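Local atomic coordinates of Polyphosphate:AMP phosphotransferase (Meiothermus ruber H328, PDB entry 5O6M), a protein that phosphorylates AMP to ADP and ADP to ATP with inorganic polyphosphate as phosphate donor, and also accepts other nucleoside mono- and diphosphates. Residues R122-D127 / R147-F152; W105-Q110 / V118-S123; S23-E26 / Q30-L33; K2-Q7 / V226-K231. The protein carries 1 engineered substitution. All blocks are in the same frame, centred on the assembly; numbering follows the deposited sequence.

Contact 1: residues R122-D127 / R147-F152. With ATP (adenosine-5'-triphosphate), chain X.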
# COMPACT_ATOMS: atom_id res chain seq x y z
N ARG D 122 -19.62 2.59 1.01
CA ARG D 122 -19.49 2.14 2.40
C ARG D 122 -18.21 2.74 2.97
O ARG D 122 -17.37 3.25 2.21
CB ARG D 122 -19.49 0.62 2.49
CG ARG D 122 -20.82 -0.02 2.12
CD ARG D 122 -20.82 -1.51 2.40
NE ARG D 122 -21.96 -2.18 1.78
CZ ARG D 122 -23.15 -2.30 2.35
NH1 ARG D 122 -23.37 -1.82 3.56
NH2 ARG D 122 -24.13 -2.92 1.70
N SER D 123 -18.03 2.71 4.28
CA SER D 123 -16.98 3.51 4.88
C SER D 123 -16.66 3.00 6.28
O SER D 123 -17.07 1.90 6.67
CB SER D 123 -17.39 4.99 4.93
OG SER D 123 -18.45 5.16 5.85
N HIS D 124 -15.92 3.82 7.03
CA HIS D 124 -15.65 3.56 8.43
C HIS D 124 -16.92 3.47 9.26
O HIS D 124 -16.88 2.93 10.38
CB HIS D 124 -14.75 4.68 8.99
CG HIS D 124 -15.16 6.05 8.56
ND1 HIS D 124 -15.22 6.44 7.23
CD2 HIS D 124 -15.50 7.15 9.28
CE1 HIS D 124 -15.60 7.70 7.16
NE2 HIS D 124 -15.77 8.16 8.38
N TYR D 125 -18.05 3.97 8.76
CA TYR D 125 -19.28 3.91 9.53
C TYR D 125 -19.79 2.48 9.69
O TYR D 125 -20.50 2.20 10.66
CB TYR D 125 -20.35 4.80 8.88
CG TYR D 125 -20.06 6.27 9.12
CD1 TYR D 125 -20.42 6.88 10.31
CD2 TYR D 125 -19.41 7.03 8.16
CE1 TYR D 125 -20.14 8.21 10.54
CE2 TYR D 125 -19.13 8.37 8.38
CZ TYR D 125 -19.49 8.95 9.58
OH TYR D 125 -19.22 10.28 9.81
N GLU D 126 -19.40 1.57 8.79
CA GLU D 126 -19.75 0.17 8.97
C GLU D 126 -19.25 -0.38 10.31
O GLU D 126 -19.80 -1.37 10.80
CB GLU D 126 -19.19 -0.67 7.82
CG GLU D 126 -19.80 -0.35 6.47
CD GLU D 126 -21.24 -0.83 6.34
OE1 GLU D 126 -21.60 -1.81 7.03
OE2 GLU D 126 -22.01 -0.23 5.56
N ASP D 127 -18.21 0.22 10.89
CA ASP D 127 -17.69 -0.25 12.17
C ASP D 127 -18.49 0.24 13.37
O ASP D 127 -18.11 -0.05 14.51
CB ASP D 127 -16.22 0.15 12.31
CG ASP D 127 -15.31 -0.65 11.39
OD1 ASP D 127 -15.15 -1.87 11.64
OD2 ASP D 127 -14.75 -0.08 10.43
N ARG D 147 -16.75 8.84 18.95
CA ARG D 147 -15.74 9.85 19.24
C ARG D 147 -14.58 9.77 18.26
O ARG D 147 -14.19 10.78 17.66
CB ARG D 147 -15.24 9.67 20.67
CG ARG D 147 -13.95 10.41 20.96
CD ARG D 147 -14.14 11.52 21.96
NE ARG D 147 -12.88 11.81 22.64
CZ ARG D 147 -12.64 12.93 23.31
NH1 ARG D 147 -11.46 13.11 23.88
NH2 ARG D 147 -13.57 13.87 23.39
N HIS D 148 -14.03 8.57 18.07
CA HIS D 148 -12.96 8.36 17.11
C HIS D 148 -13.29 8.99 15.76
O HIS D 148 -12.45 9.66 15.14
CB HIS D 148 -12.70 6.87 16.92
CG HIS D 148 -12.40 6.13 18.18
ND1 HIS D 148 -12.44 4.76 18.27
CD2 HIS D 148 -12.03 6.58 19.41
CE1 HIS D 148 -12.12 4.39 19.49
NE2 HIS D 148 -11.87 5.47 20.21
N ILE D 149 -14.51 8.77 15.28
CA ILE D 149 -14.89 9.20 13.94
C ILE D 149 -15.02 10.72 13.87
O ILE D 149 -14.53 11.35 12.92
CB ILE D 149 -16.18 8.49 13.51
CG1 ILE D 149 -15.92 6.99 13.34
CG2 ILE D 149 -16.75 9.12 12.24
CD1 ILE D 149 -17.14 6.18 12.97
N ARG D 150 -15.68 11.33 14.85
CA ARG D 150 -15.76 12.79 14.87
C ARG D 150 -14.38 13.41 14.81
O ARG D 150 -14.16 14.38 14.07
CB ARG D 150 -16.50 13.27 16.12
CG ARG D 150 -18.01 13.11 16.07
CD ARG D 150 -18.67 13.87 17.21
NE ARG D 150 -18.17 13.44 18.51
CZ ARG D 150 -18.72 12.48 19.24
NH1 ARG D 150 -19.80 11.84 18.81
NH2 ARG D 150 -18.18 12.15 20.42
N GLU D 151 -13.43 12.86 15.57
CA GLU D 151 -12.09 13.43 15.63
C GLU D 151 -11.29 13.09 14.38
O GLU D 151 -10.49 13.91 13.91
CB GLU D 151 -11.37 12.92 16.88
CG GLU D 151 -12.02 13.36 18.18
CD GLU D 151 -12.16 14.87 18.28
OE1 GLU D 151 -13.15 15.35 18.86
OE2 GLU D 151 -11.27 15.58 17.75
N PHE D 152 -11.48 11.88 13.85
CA PHE D 152 -10.84 11.54 12.58
C PHE D 152 -11.29 12.47 11.47
O PHE D 152 -10.47 13.01 10.72
CB PHE D 152 -11.15 10.08 12.23
CG PHE D 152 -10.66 9.67 10.87
CD1 PHE D 152 -9.31 9.72 10.55
CD2 PHE D 152 -11.55 9.20 9.92
CE1 PHE D 152 -8.86 9.34 9.30
CE2 PHE D 152 -11.11 8.81 8.67
CZ PHE D 152 -9.76 8.88 8.36
PG ATP X . -22.56 -4.05 -1.57
O1G ATP X . -21.77 -2.88 -1.07
O2G ATP X . -23.81 -4.33 -0.74
O3G ATP X . -22.99 -3.89 -3.04
PB ATP X . -20.92 -6.27 -2.54
O1B ATP X . -21.53 -7.61 -2.68
O2B ATP X . -20.79 -5.44 -3.82
O3B ATP X . -21.69 -5.38 -1.47
PA ATP X . -18.68 -5.75 -0.67
O1A ATP X . -18.22 -4.39 -1.01
O2A ATP X . -17.54 -6.73 -0.37
O3A ATP X . -19.46 -6.38 -1.91
O5' ATP X . -19.59 -5.74 0.69
C5' ATP X . -19.80 -6.96 1.43
C4' ATP X . -20.21 -6.70 2.86
O4' ATP X . -19.13 -6.14 3.63
C3' ATP X . -21.42 -5.78 3.09
O3' ATP X . -22.52 -6.54 3.56
C2' ATP X . -20.93 -4.80 4.18
O2' ATP X . -21.90 -4.56 5.19
C1' ATP X . -19.75 -5.57 4.76
N9 ATP X . -18.80 -4.78 5.52
C8 ATP X . -18.24 -3.58 5.17
N7 ATP X . -17.50 -3.04 6.12
C5 ATP X . -17.58 -3.95 7.16
C6 ATP X . -17.03 -3.97 8.45
N6 ATP X . -16.31 -2.97 8.97
N1 ATP X . -17.30 -5.04 9.24
C2 ATP X . -18.07 -6.01 8.75
N3 ATP X . -18.66 -6.10 7.55
C4 ATP X . -18.37 -5.03 6.80
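His124 and Ile149 bring the two backbones closest, their CA atoms 7.9 Å apart, where a 3-10 turn following strand 117-121 of the P-loop kinase-like core lies beside helix 145-158. Ser123 starts that turn with an ST turn, its OG accepting from Tyr125 N. Ile149 suits the interface because its CG2 methyl, the branch at CB, meets two aromatic rings: it touches the His124 ring edge at CD2 (3.8 Å) and also packs on Tyr125 CZ. The imidazole reaches this methyl because its CG sits between the backbone N and the carbonyl carbon (chi1 44°). Phe152 turns its edge toward the His124 face in a T-shaped pair, planes at 82°. Outside the two segments, Glu153 takes His124 NE2 and Lys165 meets the Tyr125 hydroxyl. Segment 122-127 also binds ATP. Asp127 OD1 weakly accepts from the adenine N6, while Glu126 OE2 pairs with Arg122 NH1 (2.9 Å) and so steadies the arginine. The guanidinium lies with one face over the ribose and grips two gamma-phosphate oxygens, Arg122 NE to O1G at 2.9 Å and Arg122 NH2 to O2G at 2.8 Å, both bonds nearly straight.

Contact 2: residues W105-Q110 / V118-S123; sequences WRVHQQ and VIFDRS. Engineered in segment 118-123: Asp121 (natural residue Asn). With ATP (adenosine-5'-triphosphate), chain X.
Val107 and Ser123 stand with CA atoms 6.9 Å apart and Gln110 and Val118 8.2 Å apart, so helix 105-108 and the turn after it run alongside strand 117-121 of the parallel sheet and its following loop, in the opposite sense. Phe120 makes most of the contact. Its ring enters between Val107 and Gln110: CE2 touches Val107 CG1 at 3.4 Å, a close approach, and across CZ the other margin atom, CE1, meets Gln110 CB at 3.9 Å. The carbonyl O of Gln110 lies near the ring plane at the edge, where the slightly positive ring hydrogens suit an oxygen; that same oxygen accepts a hydrogen bond from Arg87. Val107 brings CG1 obliquely to the ring, the methyl anti to the backbone N (chi1 177°). Val118, a beta-branched residue well suited to a strand, brings CG1 to 3.9 Å from Gln110 O.

At the other end the chemistry turns polar. Arg106 extends its chain to the adenine, with N7 in the guanidinium plane, 3.1 Å from NH2. A water accepts from Arg106 NH2 (3.0 Å) and ATP N6 and lies 2.9 Å from Ser123 O, one of its possible acceptors. Glu98 and Gly92 hold the other nitrogen, NH1. The engineered Asp121 forms a salt bridge with Lys70, which also bonds ATP. Apolar packing of Phe120 thus joins helix and strand, while polar groups contact the adenine N7 and N6 directly and through water, which probably orients the base without strict selectivity.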
# COMPACT_ATOMS: atom_id res chain seq x y z
N TRP D 105 -7.51 2.02 10.01
CA TRP D 105 -6.31 1.86 9.20
C TRP D 105 -6.65 1.69 7.73
O TRP D 105 -6.15 2.43 6.87
CB TRP D 105 -5.51 0.67 9.72
CG TRP D 105 -4.24 0.33 8.97
CD1 TRP D 105 -3.02 0.92 9.11
CD2 TRP D 105 -4.07 -0.72 8.00
NE1 TRP D 105 -2.10 0.32 8.28
CE2 TRP D 105 -2.72 -0.69 7.59
CE3 TRP D 105 -4.93 -1.67 7.44
CZ2 TRP D 105 -2.21 -1.58 6.64
CZ3 TRP D 105 -4.42 -2.55 6.50
CH2 TRP D 105 -3.07 -2.49 6.11
N ARG D 106 -7.51 0.72 7.41
CA ARG D 106 -7.83 0.46 6.01
C ARG D 106 -8.62 1.60 5.37
O ARG D 106 -8.61 1.73 4.14
CB ARG D 106 -8.61 -0.85 5.88
CG ARG D 106 -10.02 -0.79 6.43
CD ARG D 106 -10.80 -2.02 6.02
NE ARG D 106 -12.22 -1.90 6.32
CZ ARG D 106 -13.16 -2.70 5.82
NH1 ARG D 106 -12.81 -3.69 5.01
NH2 ARG D 106 -14.43 -2.51 6.14
N VAL D 107 -9.32 2.41 6.17
CA VAL D 107 -10.07 3.53 5.61
C VAL D 107 -9.17 4.74 5.39
O VAL D 107 -9.24 5.41 4.36
CB VAL D 107 -11.27 3.89 6.51
CG1 VAL D 107 -12.00 5.10 5.96
CG2 VAL D 107 -12.22 2.70 6.62
N HIS D 108 -8.32 5.05 6.37
CA HIS D 108 -7.43 6.20 6.24
C HIS D 108 -6.56 6.10 5.00
O HIS D 108 -6.29 7.11 4.33
CB HIS D 108 -6.55 6.35 7.49
CG HIS D 108 -5.99 7.72 7.67
ND1 HIS D 108 -5.37 8.13 8.83
CD2 HIS D 108 -5.97 8.80 6.84
CE1 HIS D 108 -4.98 9.39 8.70
NE2 HIS D 108 -5.33 9.82 7.50
N GLN D 109 -6.11 4.88 4.67
CA GLN D 109 -5.27 4.66 3.50
C GLN D 109 -5.91 5.21 2.23
O GLN D 109 -5.20 5.63 1.31
CB GLN D 109 -4.99 3.17 3.34
CG GLN D 109 -4.28 2.79 2.06
CD GLN D 109 -2.91 3.43 1.96
OE1 GLN D 109 -2.18 3.53 2.96
NE2 GLN D 109 -2.55 3.87 0.77
N GLN D 110 -7.23 5.24 2.18
CA GLN D 110 -7.97 5.53 0.96
C GLN D 110 -8.43 6.98 0.83
O GLN D 110 -9.10 7.31 -0.15
CB GLN D 110 -9.19 4.61 0.86
CG GLN D 110 -8.87 3.12 0.85
CD GLN D 110 -8.18 2.70 -0.43
OE1 GLN D 110 -8.24 3.41 -1.43
NE2 GLN D 110 -7.55 1.53 -0.41
N VAL D 118 -12.91 11.39 -4.06
CA VAL D 118 -13.05 9.98 -3.74
C VAL D 118 -14.45 9.72 -3.21
O VAL D 118 -14.97 10.49 -2.38
CB VAL D 118 -11.99 9.52 -2.72
CG1 VAL D 118 -12.31 8.12 -2.22
CG2 VAL D 118 -10.60 9.56 -3.34
N ILE D 119 -15.06 8.64 -3.68
CA ILE D 119 -16.35 8.18 -3.18
C ILE D 119 -16.09 6.95 -2.33
O ILE D 119 -15.53 5.96 -2.81
CB ILE D 119 -17.32 7.87 -4.33
CG1 ILE D 119 -17.53 9.11 -5.19
CG2 ILE D 119 -18.65 7.38 -3.78
CD1 ILE D 119 -17.95 8.81 -6.61
N PHE D 120 -16.47 7.03 -1.05
CA PHE D 120 -16.45 5.87 -0.18
C PHE D 120 -17.75 5.09 -0.39
O PHE D 120 -18.83 5.54 0.02
CB PHE D 120 -16.28 6.28 1.28
CG PHE D 120 -14.84 6.51 1.68
CD1 PHE D 120 -13.82 6.46 0.74
CD2 PHE D 120 -14.51 6.76 3.01
CE1 PHE D 120 -12.50 6.67 1.11
CE2 PHE D 120 -13.19 6.96 3.38
CZ PHE D 120 -12.19 6.92 2.44
N ASP D 121 -17.64 3.94 -1.04
CA ASP D 121 -18.77 3.02 -1.21
C ASP D 121 -18.81 2.16 0.04
O ASP D 121 -18.13 1.14 0.14
CB ASP D 121 -18.60 2.20 -2.49
CG ASP D 121 -19.56 1.03 -2.56
OD1 ASP D 121 -20.64 1.10 -1.96
OD2 ASP D 121 -19.22 0.03 -3.24
N ARG D 122 -19.62 2.59 1.01
CA ARG D 122 -19.49 2.14 2.40
C ARG D 122 -18.21 2.74 2.97
O ARG D 122 -17.37 3.25 2.21
CB ARG D 122 -19.49 0.62 2.49
CG ARG D 122 -20.82 -0.02 2.12
CD ARG D 122 -20.82 -1.51 2.40
NE ARG D 122 -21.96 -2.18 1.78
CZ ARG D 122 -23.15 -2.30 2.35
NH1 ARG D 122 -23.37 -1.82 3.56
NH2 ARG D 122 -24.13 -2.92 1.70
N SER D 123 -18.03 2.71 4.28
CA SER D 123 -16.98 3.51 4.88
C SER D 123 -16.66 3.00 6.28
O SER D 123 -17.07 1.90 6.67
CB SER D 123 -17.39 4.99 4.93
OG SER D 123 -18.45 5.16 5.85
PG ATP X . -22.56 -4.05 -1.57
O1G ATP X . -21.77 -2.88 -1.07
O2G ATP X . -23.81 -4.33 -0.74
O3G ATP X . -22.99 -3.89 -3.04
PB ATP X . -20.92 -6.27 -2.54
O1B ATP X . -21.53 -7.61 -2.68
O2B ATP X . -20.79 -5.44 -3.82
O3B ATP X . -21.69 -5.38 -1.47
PA ATP X . -18.68 -5.75 -0.67
O1A ATP X . -18.22 -4.39 -1.01
O2A ATP X . -17.54 -6.73 -0.37
O3A ATP X . -19.46 -6.38 -1.91
O5' ATP X . -19.59 -5.74 0.69
C5' ATP X . -19.80 -6.96 1.43
C4' ATP X . -20.21 -6.70 2.86
O4' ATP X . -19.13 -6.14 3.63
C3' ATP X . -21.42 -5.78 3.09
O3' ATP X . -22.52 -6.54 3.56
C2' ATP X . -20.93 -4.80 4.18
O2' ATP X . -21.90 -4.56 5.19
C1' ATP X . -19.75 -5.57 4.76
N9 ATP X . -18.80 -4.78 5.52
C8 ATP X . -18.24 -3.58 5.17
N7 ATP X . -17.50 -3.04 6.12
C5 ATP X . -17.58 -3.95 7.16
C6 ATP X . -17.03 -3.97 8.45
N6 ATP X . -16.31 -2.97 8.97
N1 ATP X . -17.30 -5.04 9.24
C2 ATP X . -18.07 -6.01 8.75
N3 ATP X . -18.66 -6.10 7.55
C4 ATP X . -18.37 -5.03 6.80
O HOH W 1 -15.43 -0.23 7.76

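Contact 3: residues S23-E26 / Q30-L33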
# COMPACT_ATOMS: atom_id res chain seq x y z
N SER D 23 -40.07 17.42 -1.74
CA SER D 23 -40.49 18.81 -1.61
C SER D 23 -39.43 19.82 -2.04
O SER D 23 -39.76 20.99 -2.22
CB SER D 23 -40.91 19.09 -0.17
OG SER D 23 -39.87 18.73 0.73
N ALA D 24 -38.18 19.39 -2.22
CA ALA D 24 -37.12 20.33 -2.59
C ALA D 24 -37.11 20.64 -4.08
O ALA D 24 -36.51 21.64 -4.49
CB ALA D 24 -35.76 19.79 -2.17
N PHE D 25 -37.75 19.81 -4.91
CA PHE D 25 -37.81 20.03 -6.35
C PHE D 25 -39.26 20.26 -6.79
O PHE D 25 -40.13 19.43 -6.51
CB PHE D 25 -37.21 18.86 -7.13
CG PHE D 25 -37.15 19.10 -8.61
CD1 PHE D 25 -36.21 19.96 -9.15
CD2 PHE D 25 -38.06 18.48 -9.46
CE1 PHE D 25 -36.16 20.19 -10.52
CE2 PHE D 25 -38.02 18.71 -10.82
CZ PHE D 25 -37.07 19.56 -11.35
N GLU D 26 -39.50 21.38 -7.46
CA GLU D 26 -40.82 21.77 -7.95
C GLU D 26 -41.07 21.16 -9.33
O GLU D 26 -40.75 21.75 -10.36
CB GLU D 26 -40.97 23.28 -8.00
CG GLU D 26 -40.95 23.98 -6.66
CD GLU D 26 -41.39 25.42 -6.77
OE1 GLU D 26 -41.75 25.84 -7.89
OE2 GLU D 26 -41.39 26.13 -5.75
N GLN D 30 -39.83 13.94 -14.94
CA GLN D 30 -39.24 14.41 -16.19
C GLN D 30 -38.56 15.76 -16.03
O GLN D 30 -37.50 16.00 -16.62
CB GLN D 30 -40.31 14.45 -17.28
CG GLN D 30 -40.74 13.06 -17.73
CD GLN D 30 -39.56 12.19 -18.12
OE1 GLN D 30 -38.59 12.67 -18.71
NE2 GLN D 30 -39.63 10.91 -17.78
N ALA D 31 -39.16 16.67 -15.26
CA ALA D 31 -38.51 17.96 -15.05
C ALA D 31 -37.22 17.82 -14.25
O ALA D 31 -36.28 18.60 -14.45
CB ALA D 31 -39.47 18.92 -14.34
N ALA D 32 -37.16 16.84 -13.35
CA ALA D 32 -35.93 16.62 -12.58
C ALA D 32 -34.82 16.08 -13.46
O ALA D 32 -33.66 16.48 -13.32
CB ALA D 32 -36.20 15.67 -11.42
N LEU D 33 -35.14 15.16 -14.37
CA LEU D 33 -34.14 14.61 -15.27
C LEU D 33 -33.45 15.71 -16.07
O LEU D 33 -32.23 15.65 -16.29
CB LEU D 33 -34.77 13.58 -16.20
CG LEU D 33 -35.29 12.30 -15.53
CD1 LEU D 33 -35.75 11.30 -16.57
CD2 LEU D 33 -34.23 11.69 -14.61
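Phe25 lays its ring against the first turn of helix 29-53, and nearly the whole contact rests on this one side chain. The close part is the meeting with Ala31 and Ala32. Ala32 CB stands over one face of the ring as a CH-pi contact, 4.0 Å from the centroid and 29° off the ring normal, and approaches CE2 of Phe25 to 3.6 Å. Ala31 CB comes at the ring edge, in its plane, 3.8 Å from the same Phe25 CE2. Near the helix backbone the ring is closer still: Phe25 CZ lies 3.3 Å from Ala31 O. Such an approach suits alanine, whose single methyl lets a flat ring come right up to the helical backbone. The phenyl is carried there by a first torsion that sets CG opposite the backbone N (chi1 -175°), swinging the ring out from the loop toward the helix.

The other side is looser. Ser23 and Glu26 are exposed, and Glu26 directs its CB away from the helix; on the helix, Gln30 and Leu33 likewise point away from the loop. The polar ends of Ser23 and Gln30 suit an exposed surface. Phe25 itself remains partly exposed.

Helix 232-249 also touches the ring: Trp233, Tyr234 and Trp237 meet Phe25, and Trp233 packs on Ala32 as well. The Phe25 side chain therefore lies where helix 29-53 begins beside the early turns of helix 232-249.

Contact 4: residues K2-Q7 / V226-K231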
# COMPACT_ATOMS: atom_id res chain seq x y z
N LYS D 2 -31.01 23.15 2.30
CA LYS D 2 -30.78 23.55 3.68
C LYS D 2 -31.43 22.60 4.68
O LYS D 2 -30.93 22.47 5.80
CB LYS D 2 -31.32 24.97 3.94
CG LYS D 2 -30.58 26.09 3.22
CD LYS D 2 -29.07 25.98 3.43
CE LYS D 2 -28.33 27.09 2.71
NZ LYS D 2 -26.86 26.94 2.84
N LYS D 3 -32.51 21.93 4.29
CA LYS D 3 -33.33 21.11 5.17
C LYS D 3 -32.84 19.68 5.31
O LYS D 3 -33.35 18.95 6.17
CB LYS D 3 -34.76 21.08 4.66
CG LYS D 3 -34.85 20.71 3.19
CD LYS D 3 -36.29 20.61 2.73
CE LYS D 3 -36.97 19.45 3.44
NZ LYS D 3 -38.34 19.20 2.94
N TYR D 4 -31.88 19.25 4.50
CA TYR D 4 -31.39 17.88 4.56
C TYR D 4 -30.09 17.74 5.33
O TYR D 4 -29.64 16.62 5.56
CB TYR D 4 -31.23 17.32 3.14
CG TYR D 4 -32.54 17.25 2.38
CD1 TYR D 4 -33.52 16.33 2.73
CD2 TYR D 4 -32.79 18.11 1.32
CE1 TYR D 4 -34.72 16.27 2.04
CE2 TYR D 4 -33.98 18.06 0.62
CZ TYR D 4 -34.94 17.14 0.98
OH TYR D 4 -36.13 17.08 0.29
N ARG D 5 -29.48 18.85 5.74
CA ARG D 5 -28.23 18.83 6.49
C ARG D 5 -28.54 18.58 7.96
O ARG D 5 -29.03 19.47 8.66
CB ARG D 5 -27.47 20.14 6.30
CG ARG D 5 -26.05 20.12 6.83
CD ARG D 5 -25.29 21.39 6.46
NE ARG D 5 -25.75 22.57 7.19
CZ ARG D 5 -26.38 23.60 6.63
NH1 ARG D 5 -26.62 23.61 5.33
NH2 ARG D 5 -26.76 24.62 7.38
N VAL D 6 -28.27 17.36 8.44
CA VAL D 6 -28.48 17.04 9.84
C VAL D 6 -27.71 18.02 10.71
O VAL D 6 -26.47 18.05 10.69
CB VAL D 6 -28.07 15.59 10.13
CG1 VAL D 6 -28.21 15.28 11.62
CG2 VAL D 6 -28.92 14.63 9.31
N GLN D 7 -28.43 18.82 11.49
CA GLN D 7 -27.79 19.83 12.32
C GLN D 7 -26.95 19.17 13.41
O GLN D 7 -27.28 18.09 13.90
CB GLN D 7 -28.84 20.74 12.95
CG GLN D 7 -29.67 21.52 11.95
CD GLN D 7 -28.82 22.46 11.11
OE1 GLN D 7 -27.72 22.84 11.50
NE2 GLN D 7 -29.34 22.85 9.95
N VAL D 226 -29.41 13.48 4.86
CA VAL D 226 -30.39 12.42 4.66
C VAL D 226 -31.07 12.67 3.32
O VAL D 226 -31.63 13.74 3.09
CB VAL D 226 -31.41 12.37 5.80
CG1 VAL D 226 -32.45 11.29 5.54
CG2 VAL D 226 -30.71 12.11 7.13
N ILE D 227 -30.99 11.68 2.43
CA ILE D 227 -31.45 11.81 1.05
C ILE D 227 -32.70 10.95 0.89
O ILE D 227 -32.62 9.71 0.97
CB ILE D 227 -30.36 11.40 0.05
CG1 ILE D 227 -29.08 12.20 0.29
CG2 ILE D 227 -30.87 11.56 -1.38
CD1 ILE D 227 -29.24 13.69 0.12
N PRO D 228 -33.89 11.54 0.71
CA PRO D 228 -35.05 10.73 0.35
C PRO D 228 -34.74 9.96 -0.92
O PRO D 228 -34.54 10.56 -1.98
CB PRO D 228 -36.16 11.77 0.13
CG PRO D 228 -35.69 13.00 0.86
CD PRO D 228 -34.20 12.98 0.75
N ALA D 229 -34.68 8.63 -0.82
CA ALA D 229 -34.11 7.82 -1.89
C ALA D 229 -35.08 6.76 -2.42
O ALA D 229 -34.65 5.88 -3.17
CB ALA D 229 -32.81 7.16 -1.42
N ASN D 230 -36.36 6.82 -2.05
CA ASN D 230 -37.31 5.90 -2.65
C ASN D 230 -37.49 6.18 -4.14
O ASN D 230 -37.79 5.25 -4.91
CB ASN D 230 -38.65 5.97 -1.93
CG ASN D 230 -38.71 5.05 -0.71
OD1 ASN D 230 -37.71 4.45 -0.32
ND2 ASN D 230 -39.89 4.94 -0.12
N LYS D 231 -37.32 7.43 -4.57
CA LYS D 231 -37.40 7.80 -5.98
C LYS D 231 -36.00 8.09 -6.49
O LYS D 231 -35.36 9.06 -6.05
CB LYS D 231 -38.32 9.00 -6.21
CG LYS D 231 -39.75 8.87 -5.69
CD LYS D 231 -40.49 10.18 -5.91
CE LYS D 231 -41.85 10.22 -5.25
NZ LYS D 231 -42.44 11.60 -5.30
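Tyr4 and Val226 lie side by side, CA atoms 5.6 Å apart, and Val226 N donates to Tyr4 O at 3.2 Å. The Tyr4 ring follows from its first torsion: CG is anti to the carbonyl carbon and beside the backbone N (chi1 -62°), which carries the ring along the strand toward Pro228. The two side chains cross at about a right angle, with Tyr4 CE1 3.6 Å from Pro228 CD. The proline, with no N-H to offer a neighbouring chain, suits the last position of the strand, and its apolar CG and CD atoms give the aromatic ring a compact partner. On the way the tyrosine passes the strand backbone, CD1 of Tyr4 lying 3.2 Å from Val226 O.

This strand, 224-228, is an outermost one, within this chain, of the five-stranded parallel sheet of the P-loop NTPase-like fold, with strand 161-169 as its inner neighbour. The N-terminal segment runs along its other edge, and a backbone bond of Val6 with Trp224 extends the pairing beyond Tyr4.

The strand residue that bonds Tyr4 O also meets a second valine. Val226 CG2 touches Val6 CG2 at 3.8 Å, each methyl being the one beside its own backbone N, while CG1 of Val226 takes the place anti to that nitrogen (chi1 177°). Beta-branched residues pack compactly here because the branch begins at CB. The polar end of Tyr4 is used as well: its hydroxyl bonds with Tyr234 OH and Asp21 OD2, and Leu238 of helix 232-249 touches the Tyr4 side chain.

Overall arrangement
Contacts 1, 2 and 4 are buried, whereas contact 3 is partly open to solvent. Contacts 1 and 2 share Arg122 and Ser123, both touch ATP and the second subunit, and their centres lie 10 Å apart; His124 of one packs on Val107 of the other. They mix apolar wedges with charged groups facing the nucleotide. Contacts 3 and 4 lie far from it, contact 3 about 33 Å from contact 1 between centres, and touch no other chain; Ser23 OG meets Lys3 NZ where they join, and both lean on helix 232-249. Contacts 2 and 4 reach the same sheet, but only contact 4 has a backbone hydrogen bond between its segments.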